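PDB 1VGP: 373aa long hypothetical citrate synthase, which is of unproven function but probably belongs to the citrate synthases, a mainly helical family, and pairs here as two subunits. Local coordinates for residues 55-58 / 59-62; 61-64 / 65-69; 181-184 / 185-188; 264-267 / 268-271. All coordinates share one frame; numbering follows the deposited sequence.

Contact 1: 55-58 / 59-62; sequences LPNR and EELN
Asn-57 and Glu-60 clasp each other at the first turn of helix 58-70, each side chain reaching for the other's backbone. Asn-57 OD1 accepts from Glu-60 N at 2.8 Å along a nearly straight N-H line (164°), and a weak bond from Glu-59 N ends on the same oxygen. A chi1 of 60° makes this possible by folding the short amide back over the turn. In return Glu-60 OE1 takes the N-H of Asn-57 at 2.9 Å, met on the anti side of the carboxylate. This exchange is a capping box, with Asn-57 as N-cap. The two side chains cross at about a right angle, yet amide and carboxylate end stacked, their planes 17° apart. Arg-58 joins mainly through its backbone: its O receives Asn-62 N at 3.1 Å from above the carbonyl plane, while its side chain leads off to a long, weak ion pair with Asp-371 of the second subunit. Just outside the box Pro-56 CG rests 3.6 Å from Leu-61 CB, a hydrophobic staple in which the rigid proline ring suits the residue before the cap. Glu-60 OE2 also forms a salt bridge with Lys-54. A carboxylate placed at the positive N-terminal end of a helix and beside a lysine would probably be stabilised in its charged form, while the first amide groups of the turn obtain acceptors that no preceding turn can supply.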
loop_
_atom_site.group_PDB
_atom_site.type_symbol
_atom_site.label_atom_id
_atom_site.label_comp_id
_atom_site.label_asym_id
_atom_site.label_seq_id
_atom_site.Cartn_x
_atom_site.Cartn_y
_atom_site.Cartn_z
ATOM N N LEU A 55 -21.571 -10.637 -18.800
ATOM C CA LEU A 55 -22.845 -10.131 -18.309
ATOM C C LEU A 55 -23.563 -11.265 -17.601
ATOM O O LEU A 55 -23.566 -12.396 -18.087
ATOM C CB LEU A 55 -23.700 -9.621 -19.470
ATOM C CG LEU A 55 -23.135 -8.450 -20.280
ATOM C CD1 LEU A 55 -23.890 -8.334 -21.580
ATOM C CD2 LEU A 55 -23.240 -7.152 -19.481
ATOM N N PRO A 56 -24.172 -10.981 -16.436
ATOM C CA PRO A 56 -24.867 -11.982 -15.615
ATOM C C PRO A 56 -26.256 -12.275 -16.176
ATOM O O PRO A 56 -26.899 -11.382 -16.731
ATOM C CB PRO A 56 -24.948 -11.307 -14.255
ATOM C CG PRO A 56 -25.174 -9.880 -14.625
ATOM C CD PRO A 56 -24.274 -9.641 -15.827
ATOM N N ASN A 57 -26.732 -13.507 -16.036
ATOM C CA ASN A 57 -28.149 -13.755 -16.271
ATOM C C ASN A 57 -28.913 -13.338 -15.026
ATOM O O ASN A 57 -28.309 -12.973 -14.021
ATOM C CB ASN A 57 -28.407 -15.233 -16.583
ATOM C CG ASN A 57 -27.985 -16.154 -15.461
ATOM O OD1 ASN A 57 -28.340 -15.950 -14.299
ATOM N ND2 ASN A 57 -27.220 -17.183 -15.805
ATOM N N ARG A 58 -30.238 -13.389 -15.091
ATOM C CA ARG A 58 -31.063 -12.835 -14.022
ATOM C C ARG A 58 -30.780 -13.457 -12.658
ATOM O O ARG A 58 -30.873 -12.779 -11.632
ATOM C CB ARG A 58 -32.540 -12.998 -14.371
ATOM C CG ARG A 58 -33.287 -11.681 -14.510
ATOM C CD ARG A 58 -34.278 -11.742 -15.665
ATOM N NE ARG A 58 -35.044 -10.502 -15.794
ATOM C CZ ARG A 58 -35.560 -10.061 -16.937
ATOM N NH1 ARG A 58 -35.368 -10.744 -18.061
ATOM N NH2 ARG A 58 -36.267 -8.939 -16.959
ATOM N N GLU A 59 -30.440 -14.743 -12.641
ATOM C CA GLU A 59 -30.171 -15.434 -11.384
ATOM C C GLU A 59 -28.805 -15.059 -10.829
ATOM O O GLU A 59 -28.650 -14.872 -9.619
ATOM C CB GLU A 59 -30.250 -16.947 -11.583
ATOM C CG GLU A 59 -31.477 -17.392 -12.354
ATOM C CD GLU A 59 -31.887 -18.814 -12.032
ATOM O OE1 GLU A 59 -32.798 -19.336 -12.714
ATOM O OE2 GLU A 59 -31.299 -19.410 -11.100
ATOM N N GLU A 60 -27.815 -14.950 -11.711
ATOM C CA GLU A 60 -26.476 -14.571 -11.288
ATOM C C GLU A 60 -26.465 -13.150 -10.726
ATOM O O GLU A 60 -25.959 -12.915 -9.624
ATOM C CB GLU A 60 -25.497 -14.693 -12.452
ATOM C CG GLU A 60 -25.363 -16.106 -12.979
ATOM C CD GLU A 60 -24.538 -16.182 -14.250
ATOM O OE1 GLU A 60 -24.706 -15.303 -15.128
ATOM O OE2 GLU A 60 -23.725 -17.125 -14.369
ATOM N N LEU A 61 -27.036 -12.203 -11.464
ATOM C CA LEU A 61 -27.101 -10.827 -10.988
ATOM C C LEU A 61 -27.897 -10.715 -9.691
ATOM O O LEU A 61 -27.591 -9.894 -8.824
ATOM C CB LEU A 61 -27.738 -9.916 -12.043
ATOM C CG LEU A 61 -27.895 -8.450 -11.618
ATOM C CD1 LEU A 61 -26.522 -7.829 -11.429
ATOM C CD2 LEU A 61 -28.678 -7.685 -12.660
ATOM N N ASN A 62 -28.932 -11.537 -9.568
ATOM C CA ASN A 62 -29.801 -11.477 -8.404
ATOM C C ASN A 62 -29.005 -11.925 -7.184
ATOM O O ASN A 62 -29.110 -11.331 -6.109
ATOM C CB ASN A 62 -31.011 -12.384 -8.607
ATOM C CG ASN A 62 -32.316 -11.673 -8.325
ATOM O OD1 ASN A 62 -32.540 -10.555 -8.801
ATOM N ND2 ASN A 62 -33.189 -12.312 -7.547
#

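Contact 2: 61-64 / 65-69; sequences LNWF and QEKLR
Lys-67 lies against Trp-63 one turn along helix 58-70, its CG 3.8 Å above one face of the indole and displaced toward the rim. The lysine chain bends at chi2, chi3 and chi4, which brings NZ back obliquely to the NE1 side of the ring; both nitrogens are donors, so no hydrogen bond joins them. Phe-64 meets Leu-68 in the same i to i+4 spacing: CD1 of the leucine approaches ring atom CE2 at 3.5 Å, obliquely to the ring. These pairs belong to an amphipathic helix. Phe-64 and Leu-68 point into the fold, where both pack on Ile-118 of helix 113-135 and the phenyl ring makes an edge-to-face contact with Tyr-48 of helix 43-52, whereas Asn-62 and Glu-66 occupy an exposed side suited to polar groups. Gln-65 is turned back along the helix by a chi1 of 51°, which carries its otherwise extended chain past Leu-61 O and sets NE2 3.5 Å from Leu-61 CG. The NE2 end of this long, flexible amide rests against the leucine branch point, the two chains crossing at a slant. Underneath, Gln-65 N donates to Leu-61 O at 2.9 Å (174°), and Lys-67 N to Trp-63 O at 3.2 Å.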
loop_
_atom_site.group_PDB
_atom_site.type_symbol
_atom_site.label_atom_id
_atom_site.label_comp_id
_atom_site.label_asym_id
_atom_site.label_seq_id
_atom_site.Cartn_x
_atom_site.Cartn_y
_atom_site.Cartn_z
ATOM N N LEU A 61 -27.036 -12.203 -11.464
ATOM C CA LEU A 61 -27.101 -10.827 -10.988
ATOM C C LEU A 61 -27.897 -10.715 -9.691
ATOM O O LEU A 61 -27.591 -9.894 -8.824
ATOM C CB LEU A 61 -27.738 -9.916 -12.043
ATOM C CG LEU A 61 -27.895 -8.450 -11.618
ATOM C CD1 LEU A 61 -26.522 -7.829 -11.429
ATOM C CD2 LEU A 61 -28.678 -7.685 -12.660
ATOM N N ASN A 62 -28.932 -11.537 -9.568
ATOM C CA ASN A 62 -29.801 -11.477 -8.404
ATOM C C ASN A 62 -29.005 -11.925 -7.184
ATOM O O ASN A 62 -29.110 -11.331 -6.109
ATOM C CB ASN A 62 -31.011 -12.384 -8.607
ATOM C CG ASN A 62 -32.316 -11.673 -8.325
ATOM O OD1 ASN A 62 -32.540 -10.555 -8.801
ATOM N ND2 ASN A 62 -33.189 -12.312 -7.547
ATOM N N TRP A 63 -28.204 -12.972 -7.364
ATOM C CA TRP A 63 -27.272 -13.394 -6.342
ATOM C C TRP A 63 -26.279 -12.281 -6.041
ATOM O O TRP A 63 -25.903 -12.060 -4.890
ATOM C CB TRP A 63 -26.510 -14.637 -6.800
ATOM C CG TRP A 63 -25.337 -14.952 -5.924
ATOM C CD1 TRP A 63 -25.361 -15.606 -4.726
ATOM C CD2 TRP A 63 -23.977 -14.593 -6.153
ATOM N NE1 TRP A 63 -24.101 -15.680 -4.198
ATOM C CE2 TRP A 63 -23.220 -15.064 -5.062
ATOM C CE3 TRP A 63 -23.308 -13.923 -7.189
ATOM C CZ2 TRP A 63 -21.843 -14.885 -4.957
ATOM C CZ3 TRP A 63 -21.936 -13.741 -7.092
ATOM C CH2 TRP A 63 -21.218 -14.224 -5.988
ATOM N N PHE A 64 -25.852 -11.584 -7.088
ATOM C CA PHE A 64 -24.730 -10.669 -6.977
ATOM C C PHE A 64 -25.106 -9.418 -6.205
ATOM O O PHE A 64 -24.403 -9.007 -5.287
ATOM C CB PHE A 64 -24.209 -10.275 -8.360
ATOM C CG PHE A 64 -23.065 -9.311 -8.311
ATOM C CD1 PHE A 64 -21.799 -9.734 -7.931
ATOM C CD2 PHE A 64 -23.259 -7.965 -8.612
ATOM C CE1 PHE A 64 -20.740 -8.835 -7.846
ATOM C CE2 PHE A 64 -22.205 -7.056 -8.528
ATOM C CZ PHE A 64 -20.945 -7.492 -8.145
ATOM N N GLN A 65 -26.219 -8.802 -6.575
ATOM C CA GLN A 65 -26.663 -7.617 -5.860
ATOM C C GLN A 65 -27.283 -7.984 -4.525
ATOM O O GLN A 65 -27.601 -7.113 -3.728
ATOM C CB GLN A 65 -27.653 -6.811 -6.702
ATOM C CG GLN A 65 -28.800 -7.604 -7.276
ATOM C CD GLN A 65 -29.423 -6.928 -8.485
ATOM O OE1 GLN A 65 -30.576 -7.186 -8.825
ATOM N NE2 GLN A 65 -28.660 -6.059 -9.142
ATOM N N GLU A 66 -27.452 -9.272 -4.274
ATOM C CA GLU A 66 -27.885 -9.715 -2.956
ATOM C C GLU A 66 -26.713 -9.593 -1.983
ATOM O O GLU A 66 -26.855 -9.040 -0.896
ATOM C CB GLU A 66 -28.374 -11.167 -3.046
ATOM C CG GLU A 66 -28.164 -12.012 -1.793
ATOM C CD GLU A 66 -29.258 -13.057 -1.592
ATOM O OE1 GLU A 66 -29.748 -13.614 -2.610
ATOM O OE2 GLU A 66 -29.625 -13.318 -0.425
ATOM N N LYS A 67 -25.553 -10.097 -2.394
ATOM C CA LYS A 67 -24.347 -9.978 -1.590
ATOM C C LYS A 67 -24.034 -8.505 -1.334
ATOM O O LYS A 67 -23.513 -8.136 -0.274
ATOM C CB LYS A 67 -23.160 -10.643 -2.312
ATOM C CG LYS A 67 -23.146 -12.171 -2.261
ATOM C CD LYS A 67 -23.072 -12.693 -0.827
ATOM C CE LYS A 67 -22.271 -13.984 -0.738
ATOM N NZ LYS A 67 -22.784 -15.015 -1.675
ATOM N N LEU A 68 -24.366 -7.670 -2.313
ATOM C CA LEU A 68 -23.927 -6.286 -2.327
ATOM C C LEU A 68 -24.687 -5.423 -1.323
ATOM O O LEU A 68 -24.119 -4.479 -0.766
ATOM C CB LEU A 68 -24.093 -5.699 -3.728
ATOM C CG LEU A 68 -22.871 -5.600 -4.641
ATOM C CD1 LEU A 68 -23.268 -4.888 -5.929
ATOM C CD2 LEU A 68 -21.761 -4.842 -3.949
ATOM N N ARG A 69 -25.963 -5.737 -1.096
ATOM C CA ARG A 69 -26.752 -5.033 -0.084
ATOM C C ARG A 69 -26.566 -5.679 1.283
ATOM O O ARG A 69 -26.667 -5.012 2.317
ATOM C CB ARG A 69 -28.247 -5.043 -0.437
ATOM C CG ARG A 69 -28.577 -5.324 -1.886
ATOM C CD ARG A 69 -28.338 -4.111 -2.767
ATOM N NE ARG A 69 -28.830 -4.288 -4.135
ATOM C CZ ARG A 69 -30.116 -4.365 -4.470
ATOM N NH1 ARG A 69 -31.050 -4.442 -3.528
ATOM N NH2 ARG A 69 -30.472 -4.339 -5.753
#

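Contact 3: 181-184 / 185-188; sequences EMNA and STFA
Three donors converge on Asn-183 OD1: the backbone N of Thr-186 and the hydroxyls of Ser-185 and Thr-186. The Thr-186 N bond, 2.9 Å long and nearly straight at 170°, arrives close to the line of the amide C=O. Ser-185 OG and Thr-186 OG1, each 3.0 Å from OD1, instead lie out of the carbonyl plane on opposite sides of it. With chi1 at 48°, the asparagine folds its amide over the turn, which puts OD1 where all three can reach it. Asn-183 is the N-cap of helix 184-193, and short hydroxyl side chains suit the first turn because they can bend back to a capping oxygen. Around the cap, Met-182 SD lies 4.1 Å from Phe-187 CB, the residue just before the cap and the one four after it, a hydrophobic staple; the flexible thioether also brings CE to Thr-186 CG2. The other end of the amide is steadied by a weak bond from Asn-183 ND2 to Glu-181 OE2. Farther out, Arg-335 touches Asn-183, and Trp-339 packs on both hydroxyl residues. Small Ala-184 and Ala-188 let the helix meet Thr-195 and Val-191 of the second subunit, while Met-182 and Phe-187 both pack on Pro-355 of that subunit.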
loop_
_atom_site.group_PDB
_atom_site.type_symbol
_atom_site.label_atom_id
_atom_site.label_comp_id
_atom_site.label_asym_id
_atom_site.label_seq_id
_atom_site.Cartn_x
_atom_site.Cartn_y
_atom_site.Cartn_z
ATOM N N GLU A 181 -6.910 2.698 -17.526
ATOM C CA GLU A 181 -5.579 2.208 -17.888
ATOM C C GLU A 181 -4.716 1.868 -16.665
ATOM O O GLU A 181 -4.781 2.552 -15.639
ATOM C CB GLU A 181 -4.832 3.220 -18.769
ATOM C CG GLU A 181 -4.195 4.363 -18.001
ATOM C CD GLU A 181 -5.228 5.324 -17.427
ATOM O OE1 GLU A 181 -5.840 6.073 -18.219
ATOM O OE2 GLU A 181 -5.434 5.330 -16.192
ATOM N N MET A 182 -3.915 0.807 -16.773
ATOM C CA MET A 182 -2.937 0.466 -15.752
ATOM C C MET A 182 -2.264 1.727 -15.222
ATOM O O MET A 182 -1.833 2.573 -15.996
ATOM C CB MET A 182 -1.891 -0.485 -16.331
ATOM C CG MET A 182 -0.848 -0.973 -15.327
ATOM S SD MET A 182 -1.583 -1.692 -13.840
ATOM C CE MET A 182 -2.554 -2.996 -14.516
ATOM N N ASN A 183 -2.182 1.841 -13.898
ATOM C CA ASN A 183 -1.642 3.030 -13.259
ATOM C C ASN A 183 -1.042 2.735 -11.892
ATOM O O ASN A 183 -1.056 1.597 -11.431
ATOM C CB ASN A 183 -2.730 4.086 -13.094
ATOM C CG ASN A 183 -4.004 3.517 -12.497
ATOM O OD1 ASN A 183 -3.996 2.908 -11.420
ATOM N ND2 ASN A 183 -5.108 3.710 -13.201
ATOM N N ALA A 184 -0.525 3.781 -11.251
ATOM C CA ALA A 184 0.157 3.647 -9.971
ATOM C C ALA A 184 -0.701 2.939 -8.931
ATOM O O ALA A 184 -0.212 2.066 -8.216
ATOM C CB ALA A 184 0.575 5.010 -9.468
ATOM N N SER A 185 -1.979 3.303 -8.839
ATOM C CA SER A 185 -2.816 2.784 -7.759
ATOM C C SER A 185 -3.270 1.342 -8.005
ATOM O O SER A 185 -3.249 0.514 -7.099
ATOM C CB SER A 185 -4.028 3.692 -7.535
ATOM O OG SER A 185 -4.766 3.875 -8.723
ATOM N N THR A 186 -3.677 1.039 -9.230
ATOM C CA THR A 186 -4.034 -0.329 -9.577
ATOM C C THR A 186 -2.810 -1.215 -9.432
ATOM O O THR A 186 -2.911 -2.372 -9.025
ATOM C CB THR A 186 -4.540 -0.412 -11.019
ATOM O OG1 THR A 186 -5.678 0.442 -11.160
ATOM C CG2 THR A 186 -4.929 -1.836 -11.380
ATOM N N PHE A 187 -1.653 -0.664 -9.767
ATOM C CA PHE A 187 -0.416 -1.423 -9.721
ATOM C C PHE A 187 0.068 -1.605 -8.268
ATOM O O PHE A 187 0.580 -2.667 -7.898
ATOM C CB PHE A 187 0.650 -0.712 -10.555
ATOM C CG PHE A 187 1.929 -1.477 -10.688
ATOM C CD1 PHE A 187 3.142 -0.904 -10.289
ATOM C CD2 PHE A 187 1.937 -2.761 -11.230
ATOM C CE1 PHE A 187 4.349 -1.603 -10.432
ATOM C CE2 PHE A 187 3.135 -3.470 -11.377
ATOM C CZ PHE A 187 4.347 -2.888 -10.977
ATOM N N ALA A 188 -0.102 -0.573 -7.447
ATOM C CA ALA A 188 0.248 -0.677 -6.033
ATOM C C ALA A 188 -0.539 -1.827 -5.408
ATOM O O ALA A 188 0.011 -2.612 -4.633
ATOM C CB ALA A 188 -0.061 0.640 -5.309
#

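Contact 4: 264-267 / 268-271; sequences ARIL and KQYA
A chi1 of 68° places Gln-269 CG between its own backbone N and carbonyl carbon, and the chain runs on extended so that NE2 comes back to Ile-266 O. The setting is the middle of helix 262-278, where a side-chain amide thereby reaches a main-chain carbonyl three residues earlier. The bond is 3.1 Å long with an N-H angle of 143°; NE2 lies in the carbonyl plane, on a lone pair, and the oxygen lies near the amide plane of the glutamine. Gln-269 and Ile-266 run side by side, pointing the same way, with Ile-266 CG2 4.0 Å from NE2. The glutamine suits this exposed place, since its chain, turned back at chi1, is long enough to reach the carbonyl, while branched Ile-266 turns inward against Ala-38 and Val-172. Main-chain bonds hold the turn: Lys-268 N to Ala-264 O at 2.9 Å and Ala-271 N to Leu-267 O at 3.0 Å, the latter oxygen also receiving a weak bond from Tyr-270 N. Lys-268 extends away to a salt bridge with Glu-293, and Arg-265 makes a cation-pi contact with Tyr-260. Over one face of the Tyr-270 ring, toward its rim, sits Gln-269 CG, 3.3 Å above the plane.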
loop_
_atom_site.group_PDB
_atom_site.type_symbol
_atom_site.label_atom_id
_atom_site.label_comp_id
_atom_site.label_asym_id
_atom_site.label_seq_id
_atom_site.Cartn_x
_atom_site.Cartn_y
_atom_site.Cartn_z
ATOM N N ALA A 264 -16.014 11.522 -20.605
ATOM C CA ALA A 264 -16.418 12.922 -20.552
ATOM C C ALA A 264 -17.638 13.174 -21.431
ATOM O O ALA A 264 -18.566 13.889 -21.036
ATOM C CB ALA A 264 -15.268 13.816 -20.994
ATOM N N ARG A 265 -17.642 12.592 -22.624
ATOM C CA ARG A 265 -18.765 12.785 -23.525
ATOM C C ARG A 265 -20.049 12.277 -22.869
ATOM O O ARG A 265 -21.081 12.943 -22.905
ATOM C CB ARG A 265 -18.520 12.059 -24.853
ATOM C CG ARG A 265 -19.340 12.622 -26.000
ATOM C CD ARG A 265 -19.139 11.850 -27.296
ATOM N NE ARG A 265 -17.868 12.158 -27.960
ATOM C CZ ARG A 265 -17.474 13.372 -28.357
ATOM N NH1 ARG A 265 -18.198 14.459 -28.075
ATOM N NH2 ARG A 265 -16.345 13.494 -29.055
ATOM N N ILE A 266 -19.973 11.103 -22.251
ATOM C CA ILE A 266 -21.129 10.511 -21.599
ATOM C C ILE A 266 -21.549 11.324 -20.377
ATOM O O ILE A 266 -22.736 11.557 -20.165
ATOM C CB ILE A 266 -20.833 9.066 -21.154
ATOM C CG1 ILE A 266 -20.548 8.194 -22.378
ATOM C CG2 ILE A 266 -22.011 8.517 -20.372
ATOM C CD1 ILE A 266 -20.119 6.781 -22.036
ATOM N N LEU A 267 -20.575 11.755 -19.584
ATOM C CA LEU A 267 -20.862 12.445 -18.335
ATOM C C LEU A 267 -21.399 13.860 -18.567
ATOM O O LEU A 267 -22.134 14.401 -17.733
ATOM C CB LEU A 267 -19.607 12.505 -17.459
ATOM C CG LEU A 267 -19.835 12.832 -15.980
ATOM C CD1 LEU A 267 -20.850 11.873 -15.381
ATOM C CD2 LEU A 267 -18.535 12.741 -15.229
ATOM N N LYS A 268 -21.034 14.457 -19.699
ATOM C CA LYS A 268 -21.455 15.822 -20.003
ATOM C C LYS A 268 -22.969 15.978 -19.977
ATOM O O LYS A 268 -23.486 17.022 -19.581
ATOM C CB LYS A 268 -20.934 16.252 -21.373
ATOM C CG LYS A 268 -21.434 17.616 -21.805
ATOM C CD LYS A 268 -20.816 18.055 -23.121
ATOM C CE LYS A 268 -21.406 19.375 -23.578
ATOM N NZ LYS A 268 -20.854 19.770 -24.894
ATOM N N GLN A 269 -23.681 14.945 -20.408
ATOM C CA GLN A 269 -25.130 15.049 -20.500
ATOM C C GLN A 269 -25.722 15.211 -19.107
ATOM O O GLN A 269 -26.707 15.928 -18.927
ATOM C CB GLN A 269 -25.713 13.812 -21.196
ATOM C CG GLN A 269 -25.587 12.521 -20.373
ATOM C CD GLN A 269 -26.181 11.294 -21.062
ATOM O OE1 GLN A 269 -27.414 11.120 -21.120
ATOM N NE2 GLN A 269 -25.305 10.431 -21.582
ATOM N N TYR A 270 -25.111 14.559 -18.119
ATOM C CA TYR A 270 -25.622 14.602 -16.740
ATOM C C TYR A 270 -25.169 15.853 -15.993
ATOM O O TYR A 270 -25.892 16.372 -15.144
ATOM C CB TYR A 270 -25.186 13.354 -15.962
ATOM C CG TYR A 270 -25.755 12.063 -16.517
ATOM C CD1 TYR A 270 -24.976 11.223 -17.321
ATOM C CD2 TYR A 270 -27.090 11.715 -16.303
ATOM C CE1 TYR A 270 -25.513 10.084 -17.899
ATOM C CE2 TYR A 270 -27.633 10.568 -16.885
ATOM C CZ TYR A 270 -26.847 9.765 -17.679
ATOM O OH TYR A 270 -27.386 8.650 -18.274
ATOM N N ALA A 271 -23.972 16.332 -16.312
ATOM C CA ALA A 271 -23.509 17.602 -15.779
ATOM C C ALA A 271 -24.526 18.666 -16.187
ATOM O O ALA A 271 -25.057 19.403 -15.364
ATOM C CB ALA A 271 -22.141 17.933 -16.351
#

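How the contacts relate
All four contacts are local, two at helix N-caps and two within helices, so none closes a long loop, and none nests within or crosses another. From the N terminus, contact 1 turns the chain out of the loop after helix 43-52 into helix 58-70, and contact 2 continues along that helix, sharing Leu-61 and Asn-62, with centres about 9 Å apart. Contact 3 follows far along the chain, starting helix 184-193 beside the second subunit, which contact 1 also touches. Contact 4 comes last, within helix 262-278, bordered by helices 34-40, 164-175 and 309-319. Contacts 3 and 4 stay separate, about 12 Å between nearest atoms, and contacts 1 and 3 have centres about 29 Å apart.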